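Local atomic coordinates of flavodoxin (Streptococcus pneumoniae serotype 4, PDB entry 5LJL), a protein that binds FMN and, as a member of the flavodoxin family, probably serves as a low-potential electron donor to a number of redox enzymes. Residues Tyr96-Phe99 with Cys100-Val103; Asp107-Phe110 with Val111-Gly114; Glu129-Asp132 with Ile133-Glu137. All coordinates share one frame; numbering follows the deposited sequence.

Interaction 1 (Tyr96-Phe99 with Cys100-Val103); sequences YDEF and CKAV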
# COMPACT_ATOMS: atom_id res chain seq x y z
N TYR A 96 -11.20 -14.83 -10.01
CA TYR A 96 -12.10 -13.86 -10.65
C TYR A 96 -11.48 -13.19 -11.91
O TYR A 96 -12.08 -12.29 -12.51
CB TYR A 96 -12.55 -12.82 -9.62
CG TYR A 96 -13.25 -13.43 -8.44
CD1 TYR A 96 -14.63 -13.63 -8.45
CD2 TYR A 96 -12.53 -13.84 -7.31
CE1 TYR A 96 -15.28 -14.18 -7.36
CE2 TYR A 96 -13.17 -14.42 -6.22
CZ TYR A 96 -14.55 -14.57 -6.25
OH TYR A 96 -15.22 -15.14 -5.16
N ASP A 97 -10.31 -13.67 -12.33
CA ASP A 97 -9.56 -13.23 -13.49
C ASP A 97 -9.23 -11.73 -13.42
O ASP A 97 -9.15 -11.08 -14.47
CB ASP A 97 -10.36 -13.58 -14.76
CG ASP A 97 -10.90 -15.05 -14.73
OD1 ASP A 97 -10.14 -15.98 -15.08
OD2 ASP A 97 -12.07 -15.27 -14.30
N GLU A 98 -9.09 -11.20 -12.18
CA GLU A 98 -8.75 -9.80 -11.94
C GLU A 98 -7.71 -9.70 -10.78
O GLU A 98 -7.88 -8.93 -9.83
CB GLU A 98 -10.01 -8.98 -11.59
CG GLU A 98 -11.09 -8.86 -12.71
CD GLU A 98 -10.59 -8.20 -14.00
OE1 GLU A 98 -11.21 -8.43 -15.07
OE2 GLU A 98 -9.60 -7.45 -13.98
N PHE A 99 -6.68 -10.54 -10.88
CA PHE A 99 -5.60 -10.68 -9.90
C PHE A 99 -5.02 -9.35 -9.51
O PHE A 99 -4.40 -8.65 -10.30
CB PHE A 99 -4.47 -11.56 -10.46
CG PHE A 99 -3.34 -11.81 -9.52
CD1 PHE A 99 -3.44 -12.80 -8.59
CD2 PHE A 99 -2.17 -11.06 -9.59
CE1 PHE A 99 -2.38 -13.07 -7.75
CE2 PHE A 99 -1.11 -11.31 -8.77
CZ PHE A 99 -1.22 -12.30 -7.82
N CYS A 100 -5.22 -9.02 -8.24
CA CYS A 100 -4.68 -7.77 -7.72
C CYS A 100 -5.07 -6.53 -8.52
O CYS A 100 -4.34 -5.51 -8.46
CB CYS A 100 -3.17 -7.89 -7.47
SG CYS A 100 -2.68 -9.00 -6.15
N LYS A 101 -6.23 -6.51 -9.18
CA LYS A 101 -6.59 -5.32 -9.94
C LYS A 101 -6.74 -4.11 -8.99
O LYS A 101 -6.47 -3.01 -9.44
CB LYS A 101 -7.82 -5.53 -10.79
CG LYS A 101 -8.31 -4.26 -11.45
CD LYS A 101 -9.17 -4.61 -12.61
CE LYS A 101 -9.76 -3.34 -13.20
NZ LYS A 101 -10.17 -3.62 -14.60
N ALA A 102 -7.14 -4.29 -7.73
CA ALA A 102 -7.22 -3.14 -6.83
C ALA A 102 -5.82 -2.46 -6.62
O ALA A 102 -5.77 -1.23 -6.37
CB ALA A 102 -7.89 -3.47 -5.47
N VAL A 103 -4.74 -3.24 -6.70
CA VAL A 103 -3.35 -2.70 -6.59
C VAL A 103 -3.11 -1.72 -7.77
O VAL A 103 -2.68 -0.55 -7.56
CB VAL A 103 -2.26 -3.83 -6.51
CG1 VAL A 103 -0.85 -3.25 -6.65
CG2 VAL A 103 -2.44 -4.73 -5.29

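Interaction 2 (Asp107-Phe110 with Val111-Gly114); sequences DRVF and VSTG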
# COMPACT_ATOMS: atom_id res chain seq x y z
N ASP A 107 -2.57 2.32 -7.64
CA ASP A 107 -1.40 2.93 -8.31
C ASP A 107 -1.88 4.15 -9.11
O ASP A 107 -1.31 5.26 -9.00
CB ASP A 107 -0.70 1.87 -9.16
CG ASP A 107 0.54 2.37 -9.84
OD1 ASP A 107 1.01 3.47 -9.61
OD2 ASP A 107 1.08 1.56 -10.58
N ARG A 108 -2.95 3.99 -9.90
CA ARG A 108 -3.45 5.08 -10.76
C ARG A 108 -3.99 6.25 -9.99
O ARG A 108 -3.72 7.40 -10.34
CB ARG A 108 -4.48 4.53 -11.76
CG ARG A 108 -3.89 3.57 -12.75
CD ARG A 108 -3.15 4.26 -13.92
NE ARG A 108 -2.94 3.30 -15.05
CZ ARG A 108 -2.98 3.57 -16.37
NH1 ARG A 108 -3.23 4.79 -16.85
NH2 ARG A 108 -2.78 2.57 -17.25
N VAL A 109 -4.75 6.00 -8.93
CA VAL A 109 -5.24 7.07 -8.11
C VAL A 109 -4.11 7.87 -7.46
O VAL A 109 -4.17 9.13 -7.41
CB VAL A 109 -6.40 6.64 -7.16
CG1 VAL A 109 -5.88 5.98 -5.93
CG2 VAL A 109 -7.20 7.88 -6.74
N PHE A 110 -3.06 7.18 -6.98
CA PHE A 110 -1.89 7.90 -6.48
C PHE A 110 -1.20 8.80 -7.57
O PHE A 110 -0.86 9.98 -7.27
CB PHE A 110 -0.88 6.95 -5.87
CG PHE A 110 -1.10 6.66 -4.41
CD1 PHE A 110 -1.00 7.67 -3.45
CD2 PHE A 110 -1.24 5.34 -3.99
CE1 PHE A 110 -1.12 7.37 -2.11
CE2 PHE A 110 -1.28 5.02 -2.62
CZ PHE A 110 -1.25 6.04 -1.69
N VAL A 111 -1.08 8.27 -8.76
CA VAL A 111 -0.50 9.05 -9.90
C VAL A 111 -1.33 10.36 -10.02
O VAL A 111 -0.74 11.47 -10.15
CB VAL A 111 -0.58 8.34 -11.22
CG1 VAL A 111 -0.19 9.33 -12.33
CG2 VAL A 111 0.36 7.16 -11.29
N SER A 112 -2.65 10.20 -9.95
CA SER A 112 -3.57 11.37 -10.16
C SER A 112 -3.40 12.48 -9.13
O SER A 112 -3.70 13.62 -9.45
CB SER A 112 -5.02 10.91 -10.31
OG SER A 112 -5.71 10.66 -9.08
N THR A 113 -2.93 12.18 -7.91
CA THR A 113 -2.71 13.13 -6.84
C THR A 113 -1.42 13.95 -6.99
O THR A 113 -1.25 14.95 -6.27
CB THR A 113 -2.61 12.46 -5.47
OG1 THR A 113 -1.37 11.70 -5.33
CG2 THR A 113 -3.84 11.62 -5.13
N GLY A 114 -0.55 13.58 -7.91
CA GLY A 114 0.73 14.17 -8.00
C GLY A 114 1.85 13.55 -7.24
O GLY A 114 2.98 13.97 -7.42

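Interaction 3 (Glu129-Asp132 with Ile133-Glu137); sequences EEED and IERLE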
# COMPACT_ATOMS: atom_id res chain seq x y z
N GLU A 129 5.05 -16.14 0.71
CA GLU A 129 6.13 -17.11 0.92
C GLU A 129 7.40 -16.29 1.00
O GLU A 129 7.38 -15.06 0.84
CB GLU A 129 6.19 -18.08 -0.20
CG GLU A 129 4.94 -18.97 -0.25
CD GLU A 129 5.34 -20.38 -0.30
OE1 GLU A 129 5.91 -20.70 -1.38
OE2 GLU A 129 5.23 -21.11 0.74
N GLU A 130 8.54 -16.94 1.30
CA GLU A 130 9.78 -16.20 1.49
C GLU A 130 10.18 -15.40 0.22
O GLU A 130 10.70 -14.30 0.38
CB GLU A 130 10.87 -17.15 2.00
CG GLU A 130 10.51 -17.80 3.33
CD GLU A 130 11.02 -17.07 4.53
OE1 GLU A 130 12.13 -17.41 5.01
OE2 GLU A 130 10.36 -16.20 5.03
N GLU A 131 9.94 -15.90 -0.99
CA GLU A 131 10.18 -15.16 -2.23
C GLU A 131 9.37 -13.82 -2.34
O GLU A 131 9.89 -12.76 -2.79
CB GLU A 131 9.89 -16.03 -3.42
CG GLU A 131 10.11 -15.41 -4.79
CD GLU A 131 9.92 -16.41 -5.96
OE1 GLU A 131 9.95 -15.97 -7.14
OE2 GLU A 131 9.74 -17.65 -5.73
N ASP A 132 8.15 -13.87 -1.84
CA ASP A 132 7.30 -12.68 -1.78
C ASP A 132 7.83 -11.77 -0.69
O ASP A 132 7.87 -10.55 -0.89
CB ASP A 132 5.82 -13.06 -1.44
CG ASP A 132 5.23 -14.03 -2.43
OD1 ASP A 132 5.11 -13.63 -3.56
OD2 ASP A 132 4.96 -15.20 -2.07
N ILE A 133 8.22 -12.32 0.48
CA ILE A 133 8.83 -11.52 1.54
C ILE A 133 10.06 -10.72 1.04
O ILE A 133 10.26 -9.50 1.30
CB ILE A 133 9.18 -12.45 2.78
CG1 ILE A 133 7.86 -12.86 3.48
CG2 ILE A 133 10.08 -11.71 3.77
CD1 ILE A 133 8.02 -14.14 4.29
N GLU A 134 10.91 -11.39 0.31
CA GLU A 134 12.09 -10.73 -0.32
C GLU A 134 11.66 -9.55 -1.24
O GLU A 134 12.25 -8.49 -1.18
CB GLU A 134 12.93 -11.74 -1.11
CG GLU A 134 14.10 -11.24 -1.95
CD GLU A 134 15.17 -10.47 -1.16
OE1 GLU A 134 15.90 -9.68 -1.77
OE2 GLU A 134 15.29 -10.63 0.04
N ARG A 135 10.66 -9.75 -2.07
CA ARG A 135 10.21 -8.71 -2.99
C ARG A 135 9.68 -7.51 -2.17
O ARG A 135 9.92 -6.32 -2.49
CB ARG A 135 9.16 -9.21 -3.98
CG ARG A 135 9.76 -9.94 -5.20
CD ARG A 135 8.70 -10.45 -6.20
NE ARG A 135 9.41 -10.84 -7.43
CZ ARG A 135 10.04 -12.01 -7.65
NH1 ARG A 135 10.00 -13.00 -6.74
NH2 ARG A 135 10.73 -12.20 -8.79
N LEU A 136 8.89 -7.81 -1.15
CA LEU A 136 8.38 -6.76 -0.28
C LEU A 136 9.49 -6.02 0.42
O LEU A 136 9.42 -4.77 0.69
CB LEU A 136 7.43 -7.36 0.75
CG LEU A 136 6.10 -7.86 0.22
CD1 LEU A 136 5.40 -8.84 1.17
CD2 LEU A 136 5.16 -6.74 -0.23
N GLU A 137 10.48 -6.77 0.88
CA GLU A 137 11.66 -6.12 1.52
C GLU A 137 12.44 -5.23 0.56
O GLU A 137 12.79 -4.08 0.92
CB GLU A 137 12.54 -7.16 2.22
CG GLU A 137 11.89 -7.73 3.52
CD GLU A 137 12.74 -8.82 4.14
OE1 GLU A 137 13.74 -9.23 3.53
OE2 GLU A 137 12.42 -9.18 5.28

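Interaction 1 (Tyr96-Phe99 with Cys100-Val103)
Phe-99 and Cys-100 meet through their first torsions: CG of Phe-99 stands anti to its own nitrogen (chi1 -178°), whereas SG of Cys-100 lies beside its nitrogen, anti to the carbonyl carbon (chi1 -68°). Together they set the sulfur over one face of the phenyl ring, displaced toward its rim, with SG of Cys-100 3.8 Å from CE2 of Phe-99. The backbone here makes a type II beta turn from Glu-98 to Lys-101, with Phe-99 and Cys-100 at its corners. N of Lys-101 closes the turn on O of Glu-98 at 3.0 Å. Glu-98, bent at chi2, and the extended Lys-101 run side by side. OE2 of Glu-98 touches CD of Lys-101 at 3.2 Å, while its salt bridge to NZ of Lys-101 is long, 3.9 Å. Asp-62 also brings a like charge near the Glu-98 carboxylate, which the lysine may partly offset. Cys-100 is the N-cap of helix 101-113, and the ring of Phe-99 also packs on Lys-123 and Asp-125 of strand 116-125. A sulfur-aromatic contact and a closed turn thus do the local packing, and the long lysine-glutamate attraction is probably modest.

Interaction 2 (Asp107-Phe110 with Val111-Gly114)
Val-111 and Ser-112 continue the helical ladder from Asp-107 and Arg-108: N of Val-111 bonds O of Asp-107 at 3.0 Å, and N of Ser-112 bonds O of Arg-108 at the same 3.0 Å. The next bond, N of Thr-113 to O of Val-109, is weak; the same nitrogen also bonds O of Phe-110 at 3.1 Å. Hydroxyl bonds supplement this last turn. With chi1 of 83°, OG of Ser-112 sits between its own nitrogen and carbonyl carbon and donates to O of Val-109 at 2.7 Å. OG1 of Thr-113 donates to O of Phe-110 at 2.6 Å, on a lone pair in the carbonyl plane, and itself accepts from N of Ala-115; two donors from one residue thus grip the Phe-110 oxygen. Gly-114, with positive phi, ends the helix in a Schellman motif. Van der Waals contact is slight: the CG2 methyl of Val-111 lies 3.4 Å from O of Asp-107. The Asp-107 carboxylate bonds Tyr-86 OH and forms a salt bridge with Lys-117, tying the helix to strands 85-92 and 116-125. Within this beta-alpha-beta unit, Phe-110 stacks on Tyr-86 and packs against Val-88, Ala-53 and Val-55 of the sheet, while Val-109 meets Tyr-73 and Leu-76 of helix 67-77.

Interaction 3 (Glu129-Asp132 with Ile133-Glu137)
Glu-131 and Arg-135 form a salt bridge one helical turn apart, OE1 of Glu-131 lying 3.0 Å from NH1 of Arg-135. The oxygen uses its anti lone pair and is tilted 26° from the guanidinium plane; carboxylate and guanidinium planes are 42° apart, so this is a single bond at an angle, not a paired, coplanar one. Glu-131 is extended beyond CG and Arg-135 as far as NE, and the two run side by side; CG of Glu-131 also meets the guanidinium edge. At the helix start, OD2 of Asp-132 accepts a nearly straight bond from N of Glu-129 at 2.9 Å. CG of Asp-132 lies beside its own nitrogen (chi1 -58°), which turns the carboxylate back toward the N-terminal end. Regular backbone bonds follow, including N of Ile-133 to O of Glu-129 at 2.9 Å. In the packing, CD1 of Ile-133 touches OE2 of Glu-130 at 3.2 Å, and the Ile-133 side chain also packs on Ile-22, while Leu-136 packs on Ile-19 and Val-23 of helix 15-29 and on Val-122 of strand 116-125. Glu-129 as N-cap, Asp-132 receiving its amide and an i to i+4 ion pair mark the N-terminus of an amphipathic helix, here helix 130-146 flanking the parallel flavodoxin sheet.

Interactions 1 and 2 share helix 101-113, one at its start and the other at its end, with centres about 18 Å apart. Interaction 3 opens helix 130-146; the centres of interactions 2 and 3 are about 25 Å apart, on opposite sides of the chain's centre. Interactions 1 and 2 are partly buried, interaction 3 mainly surface. Chemistry follows place: a turn, a sulfur over a ring and a long ion pair lead into one helix, hydroxyls and a glycine finish it, and acidic residues with one short ion pair begin the other. Strand 116-125 is a common neighbour, touched by side chains of interactions 1 and 3 and salt-bridged to interaction 2.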